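Long-range contacts in interleukin-20 receptor subunit beta (Homo sapiens, PDB 6DF3), which pairs with a second receptor subunit to form the cell-surface receptors for interleukins 19, 20 and 24: residues N13-L18 with E62-D67; V34-E39 with I48-S53; T70-Y75 with P96-S101; T102-P107 with T173-I178. The protein carries 1 engineered substitution. One frame throughout, in Å; residues are numbered along the deposited sequence.

Interaction 1: residues N13-L18 with E62-D67; sequences NMKHLL and ECDVTD
A threonine hydroxyl takes the place of a main-chain acceptor: Thr66 OG1 receives His16 N at 2.9 Å, with an N-H...O angle of 151°. The side chain can do this because OG1 lies anti to its own carbonyl carbon (chi1 -59°), while the methyl CG2 packs near Met14 O. Asp64 shapes the backbone here, its OD1 accepting Thr66 N at 2.9 Å in an Asx turn, a role that suits a short carboxylate. Main-chain bonds hold the rest. Val65 N reaches His16 O at 2.9 Å, nearly along the C=O axis, and the antiparallel hydrogen-bonded pair Leu18 and Cys63 exchanges bonds, Leu18 N to Cys63 O at 2.9 Å and Cys63 N to Leu18 O at 3.0 Å. On the more exposed face, the extended Lys15 chain crosses Asp64 at about a right angle. Its CE comes within 3.2 Å of Asp64 OD2, but Lys15 NZ stays 4.2 Å from that oxygen, longer than a salt bridge. Leu17 CD2 lies beside Glu62 OE2 at 3.8 Å and along the acid's CB, CG and CD, the two side chains crossing obliquely. On the buried face, Leu18 and Cys63 pack on Val34 of strand 31-37, and Cys63 is disulfide-bonded to Cys55. His16 bonds Ser11 through ND1, and strand 15-19 runs between strands 8-12 and 62-64.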
loop_
_atom_site.group_PDB
_atom_site.type_symbol
_atom_site.label_atom_id
_atom_site.label_comp_id
_atom_site.label_asym_id
_atom_site.label_seq_id
_atom_site.Cartn_x
_atom_site.Cartn_y
_atom_site.Cartn_z
ATOM N N ASN C 13 11.772 -3.025 17.364
ATOM C CA ASN C 13 11.173 -3.709 16.166
ATOM C C ASN C 13 9.961 -2.927 15.547
ATOM O O ASN C 13 8.828 -3.432 15.467
ATOM C CB ASN C 13 10.779 -5.123 16.557
ATOM C CG ASN C 13 11.972 -6.018 16.704
ATOM O OD1 ASN C 13 13.015 -5.814 16.068
ATOM N ND2 ASN C 13 11.855 -6.992 17.576
ATOM N N MET C 14 10.197 -1.656 15.246
ATOM C CA MET C 14 9.144 -0.731 14.695
ATOM C C MET C 14 7.946 -0.473 15.543
ATOM O O MET C 14 6.995 0.107 15.064
ATOM C CB MET C 14 8.715 -1.148 13.281
ATOM C CG MET C 14 9.870 -1.128 12.319
ATOM S SD MET C 14 10.538 0.553 11.869
ATOM C CE MET C 14 9.269 1.059 10.690
ATOM N N LYS C 15 7.985 -0.820 16.830
ATOM C CA LYS C 15 6.987 -0.336 17.802
ATOM C C LYS C 15 7.560 0.847 18.609
ATOM O O LYS C 15 8.577 0.679 19.319
ATOM C CB LYS C 15 6.633 -1.458 18.768
ATOM C CG LYS C 15 5.498 -1.055 19.670
ATOM C CD LYS C 15 5.231 -2.110 20.737
ATOM C CE LYS C 15 4.042 -1.682 21.585
ATOM N NZ LYS C 15 4.080 -2.301 22.935
ATOM N N HIS C 16 6.948 2.029 18.528
ATOM C CA HIS C 16 7.500 3.197 19.206
ATOM C C HIS C 16 6.686 3.638 20.400
ATOM O O HIS C 16 5.539 4.092 20.263
ATOM C CB HIS C 16 7.682 4.361 18.247
ATOM C CG HIS C 16 7.952 3.950 16.852
ATOM N ND1 HIS C 16 9.057 3.200 16.499
ATOM C CD2 HIS C 16 7.275 4.221 15.688
ATOM C CE1 HIS C 16 8.992 2.935 15.191
ATOM N NE2 HIS C 16 7.923 3.553 14.671
ATOM N N LEU C 17 7.336 3.577 21.565
ATOM C CA LEU C 17 6.753 3.936 22.854
ATOM C C LEU C 17 7.299 5.267 23.360
ATOM O O LEU C 17 8.466 5.359 23.621
ATOM C CB LEU C 17 7.105 2.848 23.889
ATOM C CG LEU C 17 6.085 1.908 24.483
ATOM C CD1 LEU C 17 6.642 1.144 25.728
ATOM C CD2 LEU C 17 4.830 2.662 24.877
ATOM N N LEU C 18 6.471 6.291 23.497
ATOM C CA LEU C 18 6.882 7.529 24.164
ATOM C C LEU C 18 6.668 7.330 25.652
ATOM O O LEU C 18 5.710 6.634 26.014
ATOM C CB LEU C 18 6.079 8.719 23.655
ATOM C CG LEU C 18 6.348 10.086 24.317
ATOM C CD1 LEU C 18 7.748 10.504 23.949
ATOM C CD2 LEU C 18 5.329 11.106 23.861
ATOM N N GLU C 62 2.936 6.503 29.550
ATOM C CA GLU C 62 3.428 6.161 28.240
ATOM C C GLU C 62 2.333 6.217 27.148
ATOM O O GLU C 62 1.162 6.455 27.420
ATOM C CB GLU C 62 4.172 4.812 28.301
ATOM C CG GLU C 62 3.258 3.631 28.475
ATOM C CD GLU C 62 3.989 2.344 28.851
ATOM O OE1 GLU C 62 4.846 2.364 29.766
ATOM O OE2 GLU C 62 3.674 1.293 28.252
ATOM N N CYS C 63 2.760 6.059 25.900
ATOM C CA CYS C 63 1.878 6.102 24.733
ATOM C C CYS C 63 2.551 5.373 23.592
ATOM O O CYS C 63 3.649 5.749 23.171
ATOM C CB CYS C 63 1.653 7.542 24.274
ATOM S SG CYS C 63 0.553 7.750 22.797
ATOM N N ASP C 64 1.874 4.364 23.069
ATOM C CA ASP C 64 2.232 3.774 21.822
ATOM C C ASP C 64 1.900 4.710 20.617
ATOM O O ASP C 64 0.763 4.730 20.141
ATOM C CB ASP C 64 1.558 2.406 21.685
ATOM C CG ASP C 64 2.094 1.621 20.520
ATOM O OD1 ASP C 64 2.725 2.248 19.629
ATOM O OD2 ASP C 64 1.910 0.379 20.486
ATOM N N VAL C 65 2.911 5.408 20.076
ATOM C CA VAL C 65 2.748 6.338 18.981
ATOM C C VAL C 65 3.078 5.676 17.647
ATOM O O VAL C 65 3.338 6.326 16.653
ATOM C CB VAL C 65 3.656 7.600 19.165
ATOM C CG1 VAL C 65 3.363 8.303 20.487
ATOM C CG2 VAL C 65 5.121 7.274 19.180
ATOM N N THR C 66 3.128 4.363 17.617
ATOM C CA THR C 66 3.459 3.651 16.389
ATOM C C THR C 66 2.632 4.131 15.200
ATOM O O THR C 66 3.163 4.409 14.152
ATOM C CB THR C 66 3.294 2.155 16.628
ATOM O OG1 THR C 66 4.170 1.740 17.724
ATOM C CG2 THR C 66 3.564 1.345 15.310
ATOM N N ASP C 67 1.336 4.225 15.384
ATOM C CA ASP C 67 0.433 4.611 14.308
ATOM C C ASP C 67 0.521 6.072 13.862
ATOM O O ASP C 67 0.061 6.357 12.805
ATOM C CB ASP C 67 -0.986 4.261 14.655
ATOM C CG ASP C 67 -1.177 2.767 14.842
ATOM O OD1 ASP C 67 -0.323 1.915 14.434
ATOM O OD2 ASP C 67 -2.152 2.477 15.490
#

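Interaction 2: residues V34-E39 with I48-S53; sequences VEYQGE and IWIPSS
Ile50 N to Tyr36 O, at 2.8 Å and an almost straight 172°, and Gln37 NE2 to Ile48 O, also 2.8 Å, are the shortest polar links. The second is a side-chain bond: the donor sits above the Ile48 carbonyl plane rather than on a lone pair, although the oxygen lies close to the plane of the Gln37 amide. The same NE2 also gives to Ser46 O, and OE1 takes Asn76 ND2, so this buried amide is gripped at both ends and its rotation fixed. Tyr36 N to Ile50 O, at 3.0 Å, and Ser52 N to Val34 O, at 3.1 Å, complete the antiparallel pairing. Glu35 OE1 rests 3.3 Å from Trp49 CB, while its charge is met by Arg78, which also makes a cation-pi contact with Trp49. Outward, the Gln37 amide lies flat on the indole, the planes only 4° apart, and its CG stands 3.7 Å from the centroid of the six-membered ring. Tyr36 CG sits between backbone N and carbonyl carbon (chi1 67°), which lays the ring against Ile50, whose CB stands over one face, 4.0 Å from the Tyr36 ring centroid; a branched aliphatic residue suits that broad surface. Tyr36 OH bonds a basic side chain of another protein chain. Strand 50-51 is the outermost of its sheet within this chain, beside 31-37, whose other neighbour is 74-83; helix 39-44 follows.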
loop_
_atom_site.group_PDB
_atom_site.type_symbol
_atom_site.label_atom_id
_atom_site.label_comp_id
_atom_site.label_asym_id
_atom_site.label_seq_id
_atom_site.Cartn_x
_atom_site.Cartn_y
_atom_site.Cartn_z
ATOM N N VAL C 34 -0.807 13.420 24.315
ATOM C CA VAL C 34 0.346 13.494 23.437
ATOM C C VAL C 34 0.027 14.099 22.052
ATOM O O VAL C 34 -0.976 13.746 21.467
ATOM C CB VAL C 34 0.946 12.118 23.227
ATOM C CG1 VAL C 34 2.136 12.208 22.299
ATOM C CG2 VAL C 34 1.303 11.515 24.564
ATOM N N GLU C 35 0.906 14.973 21.544
ATOM C CA GLU C 35 0.779 15.479 20.180
ATOM C C GLU C 35 2.113 15.382 19.448
ATOM O O GLU C 35 3.131 15.265 20.106
ATOM C CB GLU C 35 0.320 16.907 20.207
ATOM C CG GLU C 35 -1.084 17.006 20.746
ATOM C CD GLU C 35 -1.606 18.435 20.731
ATOM O OE1 GLU C 35 -0.794 19.380 20.582
ATOM O OE2 GLU C 35 -2.844 18.610 20.909
ATOM N N TYR C 36 2.095 15.419 18.103
ATOM C CA TYR C 36 3.324 15.247 17.291
ATOM C C TYR C 36 3.314 16.141 16.093
ATOM O O TYR C 36 2.258 16.694 15.726
ATOM C CB TYR C 36 3.437 13.797 16.807
ATOM C CG TYR C 36 2.366 13.338 15.794
ATOM C CD1 TYR C 36 1.156 12.911 16.202
ATOM C CD2 TYR C 36 2.600 13.382 14.425
ATOM C CE1 TYR C 36 0.170 12.468 15.300
ATOM C CE2 TYR C 36 1.639 12.986 13.486
ATOM C CZ TYR C 36 0.429 12.519 13.938
ATOM O OH TYR C 36 -0.549 12.185 13.061
ATOM N N GLN C 37 4.494 16.332 15.541
ATOM C CA GLN C 37 4.734 16.914 14.232
ATOM C C GLN C 37 5.734 16.040 13.519
ATOM O O GLN C 37 6.751 15.620 14.113
ATOM C CB GLN C 37 5.520 18.225 14.357
ATOM C CG GLN C 37 4.759 19.283 15.079
ATOM C CD GLN C 37 5.451 20.637 15.067
ATOM O OE1 GLN C 37 6.656 20.711 15.281
ATOM N NE2 GLN C 37 4.689 21.689 14.903
ATOM N N GLY C 38 5.488 15.759 12.258
ATOM C CA GLY C 38 6.546 15.171 11.418
ATOM C C GLY C 38 7.433 16.306 11.014
ATOM O O GLY C 38 7.148 17.468 11.320
ATOM N N GLU C 39 8.499 15.982 10.328
ATOM C CA GLU C 39 9.383 16.975 9.758
ATOM C C GLU C 39 8.674 17.952 8.801
ATOM O O GLU C 39 9.085 19.103 8.680
ATOM C CB GLU C 39 10.490 16.274 8.993
ATOM C CG GLU C 39 11.556 17.224 8.534
ATOM C CD GLU C 39 12.694 16.556 7.736
ATOM O OE1 GLU C 39 12.535 15.417 7.206
ATOM O OE2 GLU C 39 13.786 17.178 7.674
ATOM N N ILE C 48 1.751 23.906 14.104
ATOM C CA ILE C 48 0.639 22.938 14.093
ATOM C C ILE C 48 1.137 21.616 14.676
ATOM O O ILE C 48 2.087 21.028 14.121
ATOM C CB ILE C 48 0.114 22.685 12.668
ATOM C CG1 ILE C 48 -0.546 23.946 12.124
ATOM C CG2 ILE C 48 -0.826 21.471 12.651
ATOM C CD1 ILE C 48 -1.035 23.884 10.679
ATOM N N TRP C 49 0.440 21.153 15.718
ATOM C CA TRP C 49 0.644 19.871 16.327
ATOM C C TRP C 49 -0.586 19.038 16.124
ATOM O O TRP C 49 -1.761 19.521 16.151
ATOM C CB TRP C 49 0.953 20.081 17.826
ATOM C CG TRP C 49 2.287 20.814 18.059
ATOM C CD1 TRP C 49 2.500 22.149 17.953
ATOM C CD2 TRP C 49 3.557 20.229 18.384
ATOM N NE1 TRP C 49 3.839 22.423 18.167
ATOM C CE2 TRP C 49 4.502 21.274 18.434
ATOM C CE3 TRP C 49 3.988 18.919 18.639
ATOM C CZ2 TRP C 49 5.825 21.069 18.781
ATOM C CZ3 TRP C 49 5.340 18.696 18.926
ATOM C CH2 TRP C 49 6.238 19.770 19.006
ATOM N N ILE C 50 -0.361 17.758 15.890
ATOM C CA ILE C 50 -1.452 16.847 15.586
ATOM C C ILE C 50 -1.720 15.903 16.772
ATOM O O ILE C 50 -0.799 15.334 17.353
ATOM C CB ILE C 50 -1.044 16.010 14.365
ATOM C CG1 ILE C 50 -0.643 16.966 13.259
ATOM C CG2 ILE C 50 -2.126 15.001 13.981
ATOM C CD1 ILE C 50 0.123 16.275 12.189
ATOM N N PRO C 51 -3.000 15.678 17.092
ATOM C CA PRO C 51 -3.296 14.727 18.158
ATOM C C PRO C 51 -2.877 13.330 17.838
ATOM O O PRO C 51 -3.093 12.865 16.731
ATOM C CB PRO C 51 -4.854 14.760 18.258
ATOM C CG PRO C 51 -5.216 16.110 17.742
ATOM C CD PRO C 51 -4.188 16.475 16.711
ATOM N N SER C 52 -2.315 12.666 18.832
ATOM C CA SER C 52 -1.940 11.295 18.757
ATOM C C SER C 52 -3.168 10.418 18.514
ATOM O O SER C 52 -4.264 10.734 18.940
ATOM C CB SER C 52 -1.338 10.913 20.106
ATOM O OG SER C 52 -0.842 9.583 20.030
ATOM N N SER C 53 -2.971 9.284 17.856
ATOM C CA SER C 53 -4.091 8.376 17.563
ATOM C C SER C 53 -4.707 7.813 18.863
ATOM O O SER C 53 -5.904 7.939 19.095
ATOM C CB SER C 53 -3.630 7.257 16.626
ATOM O OG SER C 53 -3.426 7.721 15.282
#

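Interaction 3: residues T70-Y75 with P96-S101; sequences TATVPY and PFNRQS. Engineered in segment 96-101: Gln100 (natural residue Asn).
Arg99 meets Thr72 side-on, the two side chains crossing at about a right angle. Arg99 NE (2.9 Å) and NH2 (3.1 Å) both give to Thr72 OG1, which lies almost in the guanidinium plane, while one face of the group covers the peptide between Thr70 and Ala71. A long side chain with a flat, multi-donor end suits this double task; Arg99 is extended from CG to NE. Thr72 OG1 in turn has its strongest partner in Ala177 O. The Thr72 methyl, CG2, crosses the engineered Gln100 obliquely, 3.5 Å from Gln100 OE1. Pro74 and Asn98 lie side by side, pointing the same way, with the Asn98 amide against the Val73-Pro74 peptide; Asn98 OD1 takes Gln100 N in an Asx turn. Pro74 CB touches Pro96 CB at 3.9 Å. A water joins the backbones, giving to Ala71 O and Val73 O and accepting from Arg99 N at 2.9 Å. The strand pairing is weak at this end and rests on Tyr75 N to Phe97 O at 2.7 Å and Phe97 N to Tyr75 O at 2.8 Å. The arrangement closes the open end of the hairpin of strands 74-83 and 86-98, the F and G strands of a fibronectin type III domain.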
loop_
_atom_site.group_PDB
_atom_site.type_symbol
_atom_site.label_atom_id
_atom_site.label_comp_id
_atom_site.label_asym_id
_atom_site.label_seq_id
_atom_site.Cartn_x
_atom_site.Cartn_y
_atom_site.Cartn_z
ATOM N N THR C 70 4.662 7.725 10.532
ATOM C CA THR C 70 4.246 7.053 9.277
ATOM C C THR C 70 5.128 7.395 8.118
ATOM O O THR C 70 4.853 7.042 6.921
ATOM C CB THR C 70 2.809 7.448 8.905
ATOM O OG1 THR C 70 2.720 8.822 8.961
ATOM C CG2 THR C 70 1.769 6.906 9.888
ATOM N N ALA C 71 6.248 8.011 8.455
ATOM C CA ALA C 71 7.297 8.238 7.513
ATOM C C ALA C 71 8.702 8.109 8.189
ATOM O O ALA C 71 8.898 8.405 9.378
ATOM C CB ALA C 71 7.115 9.600 6.906
ATOM N N THR C 72 9.698 7.791 7.389
ATOM C CA THR C 72 11.092 7.677 7.888
ATOM C C THR C 72 11.743 9.097 7.830
ATOM O O THR C 72 12.606 9.386 7.016
ATOM C CB THR C 72 11.839 6.587 7.118
ATOM O OG1 THR C 72 11.070 5.369 7.195
ATOM C CG2 THR C 72 13.217 6.308 7.687
ATOM N N VAL C 73 11.272 9.965 8.714
ATOM C CA VAL C 73 11.759 11.303 8.910
ATOM C C VAL C 73 11.682 11.579 10.449
ATOM O O VAL C 73 10.967 10.832 11.198
ATOM C CB VAL C 73 10.894 12.347 8.139
ATOM C CG1 VAL C 73 10.800 12.045 6.644
ATOM C CG2 VAL C 73 9.485 12.446 8.699
ATOM N N PRO C 74 12.421 12.617 10.944
ATOM C CA PRO C 74 12.345 12.925 12.367
ATOM C C PRO C 74 11.030 13.568 12.734
ATOM O O PRO C 74 10.574 14.425 12.013
ATOM C CB PRO C 74 13.512 13.945 12.631
ATOM C CG PRO C 74 13.895 14.443 11.250
ATOM C CD PRO C 74 13.397 13.451 10.212
ATOM N N TYR C 75 10.512 13.204 13.906
ATOM C CA TYR C 75 9.254 13.623 14.462
ATOM C C TYR C 75 9.515 14.294 15.834
ATOM O O TYR C 75 10.279 13.793 16.629
ATOM C CB TYR C 75 8.336 12.384 14.690
ATOM C CG TYR C 75 7.505 11.990 13.530
ATOM C CD1 TYR C 75 8.058 11.234 12.517
ATOM C CD2 TYR C 75 6.162 12.354 13.436
ATOM C CE1 TYR C 75 7.304 10.845 11.387
ATOM C CE2 TYR C 75 5.390 11.987 12.306
ATOM C CZ TYR C 75 5.956 11.224 11.274
ATOM O OH TYR C 75 5.250 10.757 10.162
ATOM N N PRO C 96 14.381 14.905 18.460
ATOM C CA PRO C 96 13.366 14.416 17.568
ATOM C C PRO C 96 13.573 12.927 17.234
ATOM O O PRO C 96 14.680 12.477 17.113
ATOM C CB PRO C 96 13.644 15.249 16.310
ATOM C CG PRO C 96 14.104 16.550 16.842
ATOM C CD PRO C 96 15.028 16.122 17.924
ATOM N N PHE C 97 12.518 12.160 17.165
ATOM C CA PHE C 97 12.612 10.721 16.900
ATOM C C PHE C 97 12.407 10.364 15.381
ATOM O O PHE C 97 11.411 10.785 14.741
ATOM C CB PHE C 97 11.499 9.997 17.662
ATOM C CG PHE C 97 11.519 8.515 17.440
ATOM C CD1 PHE C 97 12.560 7.754 17.990
ATOM C CD2 PHE C 97 10.557 7.903 16.618
ATOM C CE1 PHE C 97 12.621 6.399 17.739
ATOM C CE2 PHE C 97 10.591 6.545 16.388
ATOM C CZ PHE C 97 11.631 5.786 16.922
ATOM N N ASN C 98 13.290 9.515 14.871
ATOM C CA ASN C 98 13.293 8.989 13.565
ATOM C C ASN C 98 13.248 7.458 13.673
ATOM O O ASN C 98 14.206 6.816 14.174
ATOM C CB ASN C 98 14.558 9.431 12.806
ATOM C CG ASN C 98 14.476 9.108 11.278
ATOM O OD1 ASN C 98 13.921 8.073 10.866
ATOM N ND2 ASN C 98 15.017 9.991 10.452
ATOM N N ARG C 99 12.221 6.838 13.072
ATOM C CA ARG C 99 12.120 5.392 13.122
ATOM C C ARG C 99 13.297 4.646 12.457
ATOM O O ARG C 99 13.393 3.486 12.651
ATOM C CB ARG C 99 10.794 4.895 12.585
ATOM C CG ARG C 99 10.648 5.025 11.061
ATOM C CD ARG C 99 9.187 4.830 10.645
ATOM N NE ARG C 99 9.077 4.866 9.192
ATOM C CZ ARG C 99 7.990 4.577 8.512
ATOM N NH1 ARG C 99 6.908 4.124 9.122
ATOM N NH2 ARG C 99 8.016 4.717 7.197
ATOM N N GLN C 100 14.111 5.295 11.631
ATOM C CA GLN C 100 15.372 4.740 11.118
ATOM C C GLN C 100 16.240 4.184 12.296
ATOM O O GLN C 100 16.993 3.301 12.140
ATOM C CB GLN C 100 16.097 5.868 10.365
ATOM C CG GLN C 100 17.471 5.589 9.730
ATOM C CD GLN C 100 17.329 4.911 8.371
ATOM O OE1 GLN C 100 16.534 5.346 7.520
ATOM N NE2 GLN C 100 18.089 3.836 8.154
ATOM N N SER C 101 16.101 4.742 13.483
ATOM C CA SER C 101 16.868 4.308 14.610
ATOM C C SER C 101 16.166 3.232 15.427
ATOM O O SER C 101 16.611 2.953 16.501
ATOM C CB SER C 101 17.190 5.516 15.460
ATOM O OG SER C 101 16.009 5.856 16.189
HETATM O O HOH W 1 10.133 8.443 11.809
HETATM O O HOH W 2 8.846 6.525 4.937
#

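Interaction 4: residues T102-P107 with T173-I178; sequences TILTRP and TFVKAI
Leu104 reaches across to Val175 and Thr173, and its path carries much of this apolar contact. From CB, which points toward 173-178, the chain leaves with CG anti to the carbonyl carbon (chi1 -64°), and CG then divides into two methyls that do the touching. Leu104 CD1 meets Val175 CG2 at 4.0 Å and Thr173 CG2 at 4.2 Å, resting between two residues on the same side of the strand. Leu104 CD2 meets Val175 CG2, also at 4.0 Å, so that methyl lies against both prongs of the leucine fork. A branched tip suits the place, because one residue covers two positions of the strand. Further along, Thr102 crosses Ile178 at about a right angle, Thr102 CG2 touching the far end of the isoleucine, CD1, at 3.6 Å; the threonine hydroxyl serves elsewhere, bonded to Ser11 OG and Met14 N. At the other end, Pro107 CB faces Thr173 OG1 at 4.3 Å. That hydroxyl is buried without a polar partner in the model, and its chi1 of -120° lies away from the staggered positions, perhaps under strain. Segment 102-107 lies in the loop between strand 86-98 of the first sandwich and strand 109-114 of the second. It runs along the end of strand 167-175, with Leu104 and Pro107 also packing on Ser182 of strand 180-189 and Pro107 on Phe131 of strand 130-137.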
loop_
_atom_site.group_PDB
_atom_site.type_symbol
_atom_site.label_atom_id
_atom_site.label_comp_id
_atom_site.label_asym_id
_atom_site.label_seq_id
_atom_site.Cartn_x
_atom_site.Cartn_y
_atom_site.Cartn_z
ATOM N N THR C 102 15.094 2.592 14.937
ATOM C CA THR C 102 14.451 1.556 15.736
ATOM C C THR C 102 15.461 0.403 16.133
ATOM O O THR C 102 16.463 0.182 15.415
ATOM C CB THR C 102 13.261 0.993 15.095
ATOM O OG1 THR C 102 12.500 0.257 16.032
ATOM C CG2 THR C 102 13.599 0.104 13.903
ATOM N N ILE C 103 15.218 -0.277 17.268
ATOM C CA ILE C 103 16.103 -1.379 17.703
ATOM C C ILE C 103 15.590 -2.649 17.037
ATOM O O ILE C 103 14.527 -3.115 17.356
ATOM C CB ILE C 103 16.144 -1.532 19.227
ATOM C CG1 ILE C 103 16.757 -0.252 19.828
ATOM C CG2 ILE C 103 16.922 -2.801 19.603
ATOM C CD1 ILE C 103 16.618 -0.094 21.329
ATOM N N LEU C 104 16.359 -3.191 16.114
ATOM C CA LEU C 104 15.984 -4.458 15.434
ATOM C C LEU C 104 16.708 -5.561 16.170
ATOM O O LEU C 104 17.965 -5.587 16.194
ATOM C CB LEU C 104 16.442 -4.468 13.969
ATOM C CG LEU C 104 15.810 -3.431 13.040
ATOM C CD1 LEU C 104 16.079 -3.776 11.580
ATOM C CD2 LEU C 104 14.315 -3.344 13.267
ATOM N N THR C 105 15.934 -6.445 16.779
ATOM C CA THR C 105 16.505 -7.576 17.471
ATOM C C THR C 105 16.690 -8.718 16.467
ATOM O O THR C 105 16.187 -8.722 15.311
ATOM C CB THR C 105 15.655 -7.933 18.719
ATOM O OG1 THR C 105 14.282 -7.856 18.398
ATOM C CG2 THR C 105 15.774 -6.871 19.791
ATOM N N ARG C 106 17.525 -9.654 16.850
ATOM C CA ARG C 106 17.472 -10.924 16.200
ATOM C C ARG C 106 16.094 -11.671 16.379
ATOM O O ARG C 106 15.492 -11.670 17.470
ATOM C CB ARG C 106 18.645 -11.744 16.610
ATOM C CG ARG C 106 18.687 -12.107 18.058
ATOM C CD ARG C 106 20.151 -12.054 18.457
ATOM N NE ARG C 106 20.413 -12.741 19.684
ATOM C CZ ARG C 106 21.514 -12.566 20.391
ATOM N NH1 ARG C 106 22.449 -11.681 20.027
ATOM N NH2 ARG C 106 21.681 -13.281 21.491
ATOM N N PRO C 107 15.564 -12.264 15.257
ATOM C CA PRO C 107 14.230 -12.852 15.342
ATOM C C PRO C 107 14.237 -14.141 16.127
ATOM O O PRO C 107 15.179 -14.938 15.984
ATOM C CB PRO C 107 13.850 -13.105 13.846
ATOM C CG PRO C 107 15.184 -13.312 13.148
ATOM C CD PRO C 107 16.118 -12.346 13.883
ATOM N N THR C 173 16.160 -10.316 9.924
ATOM C CA THR C 173 14.956 -9.575 9.698
ATOM C C THR C 173 15.383 -8.427 8.718
ATOM O O THR C 173 16.572 -8.061 8.686
ATOM C CB THR C 173 14.530 -9.123 11.099
ATOM O OG1 THR C 173 13.233 -9.616 11.475
ATOM C CG2 THR C 173 14.690 -7.685 11.235
ATOM N N PHE C 174 14.449 -7.917 7.897
ATOM C CA PHE C 174 14.683 -6.779 6.950
ATOM C C PHE C 174 13.455 -5.879 6.910
ATOM O O PHE C 174 12.362 -6.394 6.827
ATOM C CB PHE C 174 14.953 -7.218 5.502
ATOM C CG PHE C 174 15.092 -6.061 4.536
ATOM C CD1 PHE C 174 16.205 -5.213 4.579
ATOM C CD2 PHE C 174 14.097 -5.789 3.599
ATOM C CE1 PHE C 174 16.338 -4.122 3.697
ATOM C CE2 PHE C 174 14.218 -4.707 2.704
ATOM C CZ PHE C 174 15.337 -3.865 2.745
ATOM N N VAL C 175 13.682 -4.557 6.951
ATOM C CA VAL C 175 12.660 -3.517 7.139
ATOM C C VAL C 175 12.822 -2.488 5.990
ATOM O O VAL C 175 13.694 -1.560 6.045
ATOM C CB VAL C 175 12.802 -2.842 8.560
ATOM C CG1 VAL C 175 11.820 -1.674 8.739
ATOM C CG2 VAL C 175 12.527 -3.845 9.681
ATOM N N LYS C 176 12.037 -2.689 4.901
ATOM C CA LYS C 176 12.111 -1.828 3.707
ATOM C C LYS C 176 12.022 -0.310 4.036
ATOM O O LYS C 176 12.815 0.468 3.525
ATOM C CB LYS C 176 11.027 -2.224 2.735
ATOM C CG LYS C 176 11.200 -1.600 1.361
ATOM C CD LYS C 176 10.179 -2.126 0.369
ATOM C CE LYS C 176 10.523 -3.542 -0.060
ATOM N NZ LYS C 176 9.571 -3.944 -1.127
ATOM N N ALA C 177 11.122 0.091 4.943
ATOM C CA ALA C 177 10.944 1.492 5.302
ATOM C C ALA C 177 12.186 2.247 5.806
ATOM O O ALA C 177 12.211 3.491 5.723
ATOM C CB ALA C 177 9.878 1.644 6.327
ATOM N N ILE C 178 13.176 1.499 6.334
ATOM C CA ILE C 178 14.416 2.088 6.869
ATOM C C ILE C 178 15.710 1.557 6.231
ATOM O O ILE C 178 16.779 2.138 6.441
ATOM C CB ILE C 178 14.412 1.947 8.418
ATOM C CG1 ILE C 178 14.543 0.491 8.857
ATOM C CG2 ILE C 178 13.098 2.492 8.977
ATOM C CD1 ILE C 178 14.334 0.272 10.345
#

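The chain comprises two fibronectin type III domains, probably extracellular, of a type II cytokine receptor. Interactions 1, 2 and 3 belong to the first, their centres 12 to 13 Å apart. Interaction 2 lies within the chain loop closed by interaction 1, and the two sheets meet where Leu18 CD2 touches Val34 CG1 at 3.7 Å. Interactions 2 and 3 share one sheet and both touch another protein chain. Interaction 3 meets interaction 4 through probable hydrogen bonds between the domains: Thr72 OG1 to Ala177 O, 2.6 Å, and the engineered Gln100 NE2 to Ile178 O, 2.7 Å. Asn13 N of interaction 1 probably bonds Ile103 O of the 102-107 loop at 2.8 Å. Interactions 2 and 4, centres about 25 Å apart, do not touch.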